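Local coordinates for protein glutathione reductase (Bartonella henselae, PDB 3O0H) that probably catalyses the NADPH-dependent reduction of glutathione disulfide to glutathione, using a bound flavin-adenine dinucleotide as its redox cofactor, at residues Val52-Glu57 and Val129-Arg135; Phe25-Val31 and Ile153-Leu159; Arg40-Leu44 and Ala341-Val345. One frame throughout, in Å; residues are numbered along the deposited sequence.

Contact 1: residues Val52-Glu57 and Val129-Arg135; sequences VAIAEE and VHIYESR. With FAD (flavin-adenine dinucleotide), chain H.
Ile-54 and Val-129 form the apolar centre, with Ile-54 CG2 lying 3.6 Å from Val-129 CG1 and also touching CG1 of Ile-131, a side chain that runs beside it in the same direction. Ile-54 CG1 is anti to the backbone N (chi1 -171°), which sends CD1 off toward helix 36-47 and leaves the CG2 branch to meet the neighbouring strand. On the other face of the sheet, Ala-53 CB sits at the edge of the Tyr-132 ring, 3.6 Å from CE2, and His-130 CD2 lies over the centre of one face of that ring.

The backbones of strands 52-55 and 130-132 run parallel, 24° apart, and are laced by four hydrogen bonds; the one from Tyr-132 N to Ile-54 O, at 2.8 Å, is nearly straight.

Past the strand ends the contact turns polar around the cofactor. Glu-56 OE1 accepts from FAD O3B at 2.7 Å and its OE2 from FAD O2B at 2.6 Å, so the carboxylate clasps both ribose hydroxyls. Glu-57 OE1 forms a salt bridge with Arg-135 NH1 at 2.8 Å; the oxygen lies almost in the guanidinium plane, while FAD N6A lies over one guanidinium face. A water joins Glu-57 OE2 to the same NH1. The paired charges probably offset each other beside the adenine, and the two-pronged Glu-56 grip fixes the adenosine ribose at the sheet's carboxyl end.

Contact 2: residues Phe25-Val31 and Ile153-Leu159; sequences FDFDLFV and ISAEKIL
Ile-153 and the rings of Phe-27 and Phe-30 make the tight side: Ile-153 CG2 reaches the edges of both rings, 3.4 Å from Phe-27 CD2 and 3.8 Å from Phe-30 CD2. That methyl is anti to the backbone N (chi1 -57° for CG1), which points it at both aromatics. Phe-30 CB also packs on Ala-155 CB at 3.6 Å, and on the other face of the sheet Val-31 and Leu-159 lie side by side.

The polar, more solvent-exposed side begins at Asp-26 and Ser-154, which hold each other reciprocally. Asp-26 N donates to Ser-154 OG, and Ser-154 N donates to Asp-26 OD2 at 2.8 Å in a nearly straight bond (173°), on the anti side but tilted well out of the carboxylate plane. The Phe-25 ring lies over the backbone of Ala-155 and Glu-156, with Glu-156 CA 3.9 Å from its centroid in a CH-pi contact. Asp-28 OD1 and Glu-156 OE1 stand 4.2 Å apart as like charges; Asp-28 OD2 is bound by Arg-51 N, and a water bridges Asp-28 O to Lys-157 NZ.

Both segments turn a corner here; parallel pairing resumes at Leu-29 and Lys-157 and continues to the bond from Leu-159 N to Phe-30 O at 2.9 Å. The contact joins strand 152-155, an outer strand of an antiparallel sheet, to the five-stranded parallel sheet of a Rossmann-type FAD-binding domain.

Contact 3: residues Arg40-Leu44 and Ala341-Val345; sequences RAARL and AMCFV
Arg-40 meets Ala-341 and Met-342 where two helices pack, their short segment axes approaching to 8.9 Å at an angle of 38°. Followed outward, its CB touches Ala-341 CB at 3.8 Å, CG touches both that methyl and the sulfur of Met-342, and CD stays near the same sulfur. Bends at chi2 and chi3 (65° and 60°) along the way bring the guanidinium edge to the sulfur. At the tip NH1 points its N-H at Met-342 SD over 3.5 Å, a weak hydrogen bond, with the sulfur lying in the guanidinium plane.

Met-342 SD is also met by Leu-44 CD1 at 3.5 Å, and that methyl also touches Val-345 CG2. Met-342 reaches both partners because its own chain bends at chi2 and chi3. Deeper in, Ala-41 CB packs against Ala-341 CB at 4.0 Å and against the Phe-344 ring, which meets Trp-322 edge-to-face; Leu-159 of strand 158-160 touches both Ala-41 and Phe-344.

Small alanines allow the backbones to come close, Ala-41 CA and Ala-341 CA being 5.0 Å apart. The interface is therefore held mainly by dispersion, with the thioether acting as a soft acceptor that probably gives the arginine only slight electrostatic stabilisation.

How the contacts relate
All three contacts belong to one Rossmann-type unit. Contacts 1 and 2 have centres about 11 Å apart and share the five-stranded parallel sheet; Tyr-132 also packs on Phe-27 and Ile-153. The centre of contact 3 is about 15 Å from that of contact 1 and about 14 Å from that of contact 2, its helices 36-47 and 334-349 covering one face of that sheet through Ala-42 and Phe-344. Along the chain the order is 25-31, 40-44, 52-57, 129-135, 153-159, 341-345. Strands 27-32 and 52-55 are parallel neighbours connected by helix 36-47 on that face, a beta-alpha-beta crossover. Chain-distant pieces thereby assemble the framework that presents Glu-56 to the cofactor.

Contact 1: residues Val52-Glu57 and Val129-Arg135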
# COMPACT_ATOMS: atom_id res chain seq x y z
N VAL B 52 0.53 31.42 -25.33
CA VAL B 52 1.12 31.32 -23.98
C VAL B 52 2.63 31.22 -24.13
O VAL B 52 3.13 30.61 -25.08
CB VAL B 52 0.58 30.04 -23.26
CG1 VAL B 52 1.20 29.91 -21.86
CG2 VAL B 52 -0.95 29.99 -23.23
N ALA B 53 3.35 31.82 -23.21
CA ALA B 53 4.80 31.70 -23.10
C ALA B 53 5.12 31.27 -21.69
O ALA B 53 4.36 31.55 -20.77
CB ALA B 53 5.51 33.05 -23.40
N ILE B 54 6.24 30.57 -21.53
CA ILE B 54 6.70 30.18 -20.20
C ILE B 54 8.21 30.45 -20.15
O ILE B 54 8.94 30.15 -21.12
CB ILE B 54 6.36 28.71 -19.85
CG1 ILE B 54 6.64 28.38 -18.36
CG2 ILE B 54 7.07 27.72 -20.87
CD1 ILE B 54 5.90 27.12 -17.83
N ALA B 55 8.66 31.01 -19.03
CA ALA B 55 10.08 31.25 -18.80
C ALA B 55 10.54 30.26 -17.78
O ALA B 55 9.89 30.10 -16.73
CB ALA B 55 10.35 32.71 -18.33
N GLU B 56 11.67 29.62 -18.07
CA GLU B 56 12.36 28.71 -17.14
C GLU B 56 13.85 29.00 -17.13
O GLU B 56 14.54 28.86 -18.17
CB GLU B 56 12.13 27.26 -17.54
CG GLU B 56 12.81 26.24 -16.63
CD GLU B 56 12.61 26.51 -15.15
OE1 GLU B 56 11.45 26.50 -14.67
OE2 GLU B 56 13.62 26.71 -14.48
N GLU B 57 14.35 29.42 -15.98
CA GLU B 57 15.75 29.82 -15.87
C GLU B 57 16.72 28.65 -15.69
O GLU B 57 17.93 28.83 -15.86
CB GLU B 57 15.95 30.84 -14.73
CG GLU B 57 15.68 30.28 -13.31
CD GLU B 57 15.76 31.30 -12.19
OE1 GLU B 57 16.12 32.47 -12.41
OE2 GLU B 57 15.54 30.90 -11.06
N VAL B 129 2.96 26.19 -26.49
CA VAL B 129 3.53 27.15 -25.56
C VAL B 129 4.97 27.47 -25.98
O VAL B 129 5.75 26.53 -26.23
CB VAL B 129 3.54 26.55 -24.14
CG1 VAL B 129 4.24 27.51 -23.13
CG2 VAL B 129 2.10 26.24 -23.73
N HIS B 130 5.34 28.76 -26.07
CA HIS B 130 6.71 29.11 -26.38
C HIS B 130 7.57 29.13 -25.11
O HIS B 130 7.22 29.82 -24.17
CB HIS B 130 6.85 30.45 -27.08
CG HIS B 130 8.26 30.68 -27.57
ND1 HIS B 130 8.74 30.12 -28.73
CD2 HIS B 130 9.30 31.34 -27.01
CE1 HIS B 130 10.02 30.44 -28.88
NE2 HIS B 130 10.38 31.18 -27.84
N ILE B 131 8.66 28.35 -25.12
CA ILE B 131 9.56 28.19 -23.97
C ILE B 131 10.72 29.17 -24.11
O ILE B 131 11.49 29.07 -25.07
CB ILE B 131 10.14 26.76 -23.85
CG1 ILE B 131 9.02 25.73 -23.56
CG2 ILE B 131 11.16 26.65 -22.71
CD1 ILE B 131 9.48 24.29 -23.69
N TYR B 132 10.81 30.12 -23.18
CA TYR B 132 11.96 31.01 -23.10
C TYR B 132 12.93 30.47 -22.05
O TYR B 132 12.60 30.42 -20.84
CB TYR B 132 11.50 32.43 -22.70
CG TYR B 132 10.74 33.14 -23.80
CD1 TYR B 132 11.39 33.58 -24.96
CD2 TYR B 132 9.39 33.41 -23.68
CE1 TYR B 132 10.69 34.27 -25.96
CE2 TYR B 132 8.67 34.11 -24.68
CZ TYR B 132 9.33 34.52 -25.83
OH TYR B 132 8.61 35.18 -26.83
N GLU B 133 14.13 30.09 -22.49
CA GLU B 133 15.11 29.50 -21.57
C GLU B 133 15.94 30.63 -20.92
O GLU B 133 17.11 30.88 -21.26
CB GLU B 133 15.96 28.48 -22.33
CG GLU B 133 15.11 27.29 -22.86
CD GLU B 133 15.97 26.21 -23.49
OE1 GLU B 133 16.94 26.56 -24.17
OE2 GLU B 133 15.72 25.02 -23.24
N SER B 134 15.29 31.33 -20.01
CA SER B 134 15.85 32.48 -19.33
C SER B 134 15.05 32.77 -18.10
O SER B 134 13.87 32.44 -18.01
CB SER B 134 15.79 33.69 -20.26
OG SER B 134 16.36 34.85 -19.68
N ARG B 135 15.69 33.38 -17.12
CA ARG B 135 14.98 34.00 -16.04
C ARG B 135 14.16 35.12 -16.67
O ARG B 135 14.62 35.76 -17.62
CB ARG B 135 15.99 34.57 -15.03
CG ARG B 135 15.38 35.40 -13.87
CD ARG B 135 16.47 35.76 -12.86
NE ARG B 135 15.92 36.43 -11.68
CZ ARG B 135 15.33 35.80 -10.66
NH1 ARG B 135 15.18 34.47 -10.66
NH2 ARG B 135 14.85 36.50 -9.64
PA FAD H . 8.84 24.67 -8.58
O1A FAD H . 9.95 24.84 -7.59
O2A FAD H . 8.56 23.25 -8.96
O5B FAD H . 9.08 25.52 -9.92
C5B FAD H . 9.54 26.86 -9.94
C4B FAD H . 10.34 26.99 -11.21
O4B FAD H . 10.56 28.35 -11.54
C3B FAD H . 11.71 26.33 -11.15
O3B FAD H . 11.89 25.45 -12.27
C2B FAD H . 12.69 27.49 -11.23
O2B FAD H . 13.85 27.13 -11.94
C1B FAD H . 11.95 28.53 -11.99
N9A FAD H . 12.13 29.96 -11.70
C8A FAD H . 12.09 30.59 -10.49
N7A FAD H . 12.16 31.92 -10.71
C5A FAD H . 12.22 32.12 -12.06
C6A FAD H . 12.22 33.24 -12.84
N6A FAD H . 12.22 34.48 -12.32
N1A FAD H . 12.25 33.11 -14.20
C2A FAD H . 12.24 31.85 -14.76
N3A FAD H . 12.20 30.73 -13.99
C4A FAD H . 12.15 30.90 -12.66
N1 FAD H . 6.80 17.76 -2.57
C2 FAD H . 5.95 16.68 -2.51
O2 FAD H . 4.71 16.78 -2.72
N3 FAD H . 6.45 15.47 -2.24
C4 FAD H . 7.80 15.25 -2.04
O4 FAD H . 8.16 14.08 -1.84
C4X FAD H . 8.67 16.34 -2.10
N5 FAD H . 10.02 16.19 -1.93
C5X FAD H . 10.84 17.31 -2.05
C6 FAD H . 12.20 17.14 -1.86
C7 FAD H . 13.07 18.21 -1.97
C7M FAD H . 14.55 17.97 -1.77
C8 FAD H . 12.57 19.46 -2.28
C8M FAD H . 13.49 20.66 -2.37
C9 FAD H . 11.21 19.65 -2.44
C9A FAD H . 10.33 18.56 -2.32
N10 FAD H . 8.96 18.69 -2.49
C10 FAD H . 8.15 17.59 -2.40
C1' FAD H . 8.33 20.00 -2.77
C2' FAD H . 8.03 20.24 -4.23
O2' FAD H . 9.26 20.21 -4.94
C3' FAD H . 7.38 21.59 -4.36
O3' FAD H . 6.31 21.78 -3.46
C4' FAD H . 6.99 21.84 -5.80
O4' FAD H . 8.14 21.69 -6.62
C5' FAD H . 6.44 23.25 -5.97
O5' FAD H . 6.00 23.47 -7.33
P FAD H . 6.07 24.98 -7.87
O1P FAD H . 5.42 25.06 -9.23
O2P FAD H . 5.47 25.91 -6.84
O3P FAD H . 7.59 25.42 -7.91
O HOH W 1 15.22 32.21 -8.76

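Contact 2: residues Phe25-Val31 and Ile153-Leu159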
# COMPACT_ATOMS: atom_id res chain seq x y z
N PHE B 25 -1.01 42.58 -26.85
CA PHE B 25 0.09 41.96 -26.11
C PHE B 25 0.73 40.85 -26.89
O PHE B 25 0.09 40.21 -27.74
CB PHE B 25 -0.46 41.43 -24.79
CG PHE B 25 -1.01 42.49 -23.90
CD1 PHE B 25 -0.18 43.43 -23.33
CD2 PHE B 25 -2.38 42.59 -23.66
CE1 PHE B 25 -0.68 44.44 -22.52
CE2 PHE B 25 -2.88 43.59 -22.84
CZ PHE B 25 -2.03 44.51 -22.27
N ASP B 26 2.02 40.59 -26.61
CA ASP B 26 2.71 39.53 -27.31
C ASP B 26 2.07 38.18 -27.00
O ASP B 26 2.00 37.33 -27.87
CB ASP B 26 4.21 39.46 -26.96
CG ASP B 26 4.98 40.70 -27.35
OD1 ASP B 26 4.72 41.27 -28.43
OD2 ASP B 26 5.83 41.11 -26.54
N PHE B 27 1.59 37.97 -25.78
CA PHE B 27 0.97 36.70 -25.38
C PHE B 27 -0.28 36.94 -24.54
O PHE B 27 -0.38 37.96 -23.87
CB PHE B 27 1.94 35.82 -24.57
CG PHE B 27 3.10 35.38 -25.32
CD1 PHE B 27 3.06 34.21 -26.07
CD2 PHE B 27 4.27 36.14 -25.31
CE1 PHE B 27 4.19 33.79 -26.81
CE2 PHE B 27 5.39 35.74 -26.09
CZ PHE B 27 5.35 34.58 -26.82
N ASP B 28 -1.21 35.98 -24.58
CA ASP B 28 -2.42 36.03 -23.72
C ASP B 28 -2.03 35.77 -22.26
O ASP B 28 -2.61 36.36 -21.32
CB ASP B 28 -3.46 35.00 -24.15
CG ASP B 28 -4.00 35.22 -25.55
OD1 ASP B 28 -4.27 36.38 -25.91
OD2 ASP B 28 -4.14 34.21 -26.28
N LEU B 29 -1.03 34.91 -22.09
CA LEU B 29 -0.55 34.48 -20.80
C LEU B 29 0.94 34.21 -20.86
O LEU B 29 1.42 33.47 -21.75
CB LEU B 29 -1.25 33.19 -20.38
CG LEU B 29 -0.79 32.57 -19.06
CD1 LEU B 29 -1.15 33.47 -17.89
CD2 LEU B 29 -1.44 31.19 -18.93
N PHE B 30 1.64 34.77 -19.88
CA PHE B 30 3.08 34.52 -19.66
C PHE B 30 3.21 33.91 -18.28
O PHE B 30 2.85 34.53 -17.26
CB PHE B 30 3.89 35.82 -19.72
CG PHE B 30 5.38 35.63 -19.80
CD1 PHE B 30 6.10 35.22 -18.70
CD2 PHE B 30 6.06 35.90 -21.00
CE1 PHE B 30 7.51 35.09 -18.75
CE2 PHE B 30 7.41 35.76 -21.07
CZ PHE B 30 8.17 35.35 -19.93
N VAL B 31 3.81 32.72 -18.26
CA VAL B 31 4.00 31.98 -17.00
C VAL B 31 5.47 32.07 -16.59
O VAL B 31 6.35 31.76 -17.40
CB VAL B 31 3.55 30.55 -17.13
CG1 VAL B 31 3.75 29.76 -15.78
CG2 VAL B 31 2.08 30.51 -17.57
N ILE B 153 9.01 41.17 -23.31
CA ILE B 153 7.85 40.42 -23.80
C ILE B 153 6.66 40.96 -23.04
O ILE B 153 6.70 41.02 -21.82
CB ILE B 153 7.96 38.89 -23.47
CG1 ILE B 153 9.25 38.26 -24.04
CG2 ILE B 153 6.70 38.14 -23.94
CD1 ILE B 153 9.31 38.28 -25.49
N SER B 154 5.57 41.28 -23.73
CA SER B 154 4.37 41.71 -23.04
C SER B 154 3.31 40.63 -22.99
O SER B 154 3.26 39.74 -23.85
CB SER B 154 3.77 42.95 -23.70
OG SER B 154 3.25 42.60 -24.98
N ALA B 155 2.43 40.74 -22.01
CA ALA B 155 1.38 39.75 -21.81
C ALA B 155 0.17 40.32 -21.13
O ALA B 155 0.26 41.19 -20.25
CB ALA B 155 1.92 38.54 -21.00
N GLU B 156 -0.98 39.81 -21.54
CA GLU B 156 -2.22 40.27 -20.97
C GLU B 156 -2.38 39.81 -19.55
O GLU B 156 -2.83 40.58 -18.73
CB GLU B 156 -3.43 39.75 -21.78
CG GLU B 156 -4.76 40.30 -21.29
CD GLU B 156 -5.91 40.01 -22.26
OE1 GLU B 156 -5.74 39.24 -23.26
OE2 GLU B 156 -7.01 40.58 -22.04
N LYS B 157 -2.10 38.53 -19.33
CA LYS B 157 -2.20 37.88 -18.04
C LYS B 157 -0.82 37.34 -17.71
O LYS B 157 -0.10 36.90 -18.59
CB LYS B 157 -3.19 36.73 -18.05
CG LYS B 157 -4.65 37.14 -18.19
CD LYS B 157 -5.57 35.89 -18.29
CE LYS B 157 -7.04 36.23 -18.45
NZ LYS B 157 -7.34 37.20 -19.51
N ILE B 158 -0.45 37.42 -16.45
CA ILE B 158 0.85 36.87 -15.99
C ILE B 158 0.64 35.96 -14.78
O ILE B 158 -0.08 36.34 -13.84
CB ILE B 158 1.87 38.00 -15.68
CG1 ILE B 158 2.20 38.81 -16.94
CG2 ILE B 158 3.18 37.44 -15.15
CD1 ILE B 158 2.75 40.12 -16.62
N LEU B 159 1.27 34.77 -14.82
CA LEU B 159 1.22 33.79 -13.74
C LEU B 159 2.59 33.63 -13.10
O LEU B 159 3.55 33.26 -13.76
CB LEU B 159 0.75 32.41 -14.25
CG LEU B 159 0.67 31.32 -13.19
CD1 LEU B 159 -0.35 31.74 -12.05
CD2 LEU B 159 0.31 29.97 -13.79
O HOH W 2 -5.39 36.43 -21.53

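Contact 3: residues Arg40-Leu44 and Ala341-Val345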
# COMPACT_ATOMS: atom_id res chain seq x y z
N ARG B 40 1.83 22.91 -15.49
CA ARG B 40 0.45 22.46 -15.61
C ARG B 40 -0.41 23.57 -16.18
O ARG B 40 -1.16 23.33 -17.12
CB ARG B 40 -0.17 21.99 -14.29
CG ARG B 40 -1.66 21.52 -14.44
CD ARG B 40 -1.84 20.27 -15.32
NE ARG B 40 -1.13 19.09 -14.81
CZ ARG B 40 -1.68 18.15 -14.02
NH1 ARG B 40 -2.94 18.24 -13.57
NH2 ARG B 40 -0.95 17.15 -13.61
N ALA B 41 -0.28 24.78 -15.61
CA ALA B 41 -1.08 25.92 -16.02
C ALA B 41 -0.86 26.29 -17.48
O ALA B 41 -1.81 26.54 -18.23
CB ALA B 41 -0.75 27.16 -15.13
N ALA B 42 0.40 26.38 -17.86
CA ALA B 42 0.76 26.76 -19.22
C ALA B 42 0.26 25.77 -20.27
O ALA B 42 -0.27 26.20 -21.29
CB ALA B 42 2.25 26.95 -19.35
N ARG B 43 0.44 24.46 -20.02
CA ARG B 43 0.02 23.42 -20.98
C ARG B 43 -1.48 23.47 -21.15
O ARG B 43 -1.98 23.42 -22.29
CB ARG B 43 0.47 22.01 -20.56
CG ARG B 43 -0.06 20.85 -21.45
CD ARG B 43 0.60 19.48 -21.07
NE ARG B 43 0.30 19.08 -19.70
CZ ARG B 43 -0.84 18.53 -19.27
NH1 ARG B 43 -0.97 18.22 -17.98
NH2 ARG B 43 -1.85 18.26 -20.09
N LEU B 44 -2.21 23.64 -20.04
CA LEU B 44 -3.65 23.64 -20.10
C LEU B 44 -4.18 24.89 -20.85
O LEU B 44 -5.07 24.76 -21.66
CB LEU B 44 -4.30 23.60 -18.72
CG LEU B 44 -4.21 22.32 -17.92
CD1 LEU B 44 -4.80 22.62 -16.51
CD2 LEU B 44 -4.96 21.18 -18.61
N ALA B 341 -2.81 25.22 -9.91
CA ALA B 341 -2.79 25.47 -11.36
C ALA B 341 -4.12 25.18 -11.98
O ALA B 341 -4.60 25.95 -12.82
CB ALA B 341 -1.64 24.68 -12.07
N MET B 342 -4.74 24.07 -11.56
CA MET B 342 -6.05 23.72 -12.09
C MET B 342 -7.07 24.77 -11.70
O MET B 342 -7.94 25.12 -12.50
CB MET B 342 -6.52 22.34 -11.59
CG MET B 342 -5.54 21.16 -11.86
SD MET B 342 -5.37 20.81 -13.61
CE MET B 342 -6.84 19.76 -13.86
N CYS B 343 -6.99 25.23 -10.46
CA CYS B 343 -7.90 26.28 -9.99
C CYS B 343 -7.69 27.56 -10.78
O CYS B 343 -8.66 28.24 -11.17
CB CYS B 343 -7.69 26.53 -8.49
SG CYS B 343 -8.24 25.14 -7.49
N PHE B 344 -6.43 27.89 -11.06
CA PHE B 344 -6.12 29.10 -11.83
C PHE B 344 -6.70 29.06 -13.24
O PHE B 344 -7.31 30.01 -13.66
CB PHE B 344 -4.59 29.34 -11.89
CG PHE B 344 -4.17 30.16 -13.05
CD1 PHE B 344 -4.38 31.55 -13.06
CD2 PHE B 344 -3.63 29.56 -14.18
CE1 PHE B 344 -4.00 32.32 -14.18
CE2 PHE B 344 -3.24 30.32 -15.29
CZ PHE B 344 -3.43 31.71 -15.28
N VAL B 345 -6.57 27.93 -13.93
CA VAL B 345 -7.06 27.83 -15.30
C VAL B 345 -8.58 27.96 -15.40
O VAL B 345 -9.09 28.69 -16.26
CB VAL B 345 -6.57 26.57 -16.03
CG1 VAL B 345 -7.18 26.53 -17.45
CG2 VAL B 345 -5.03 26.55 -16.11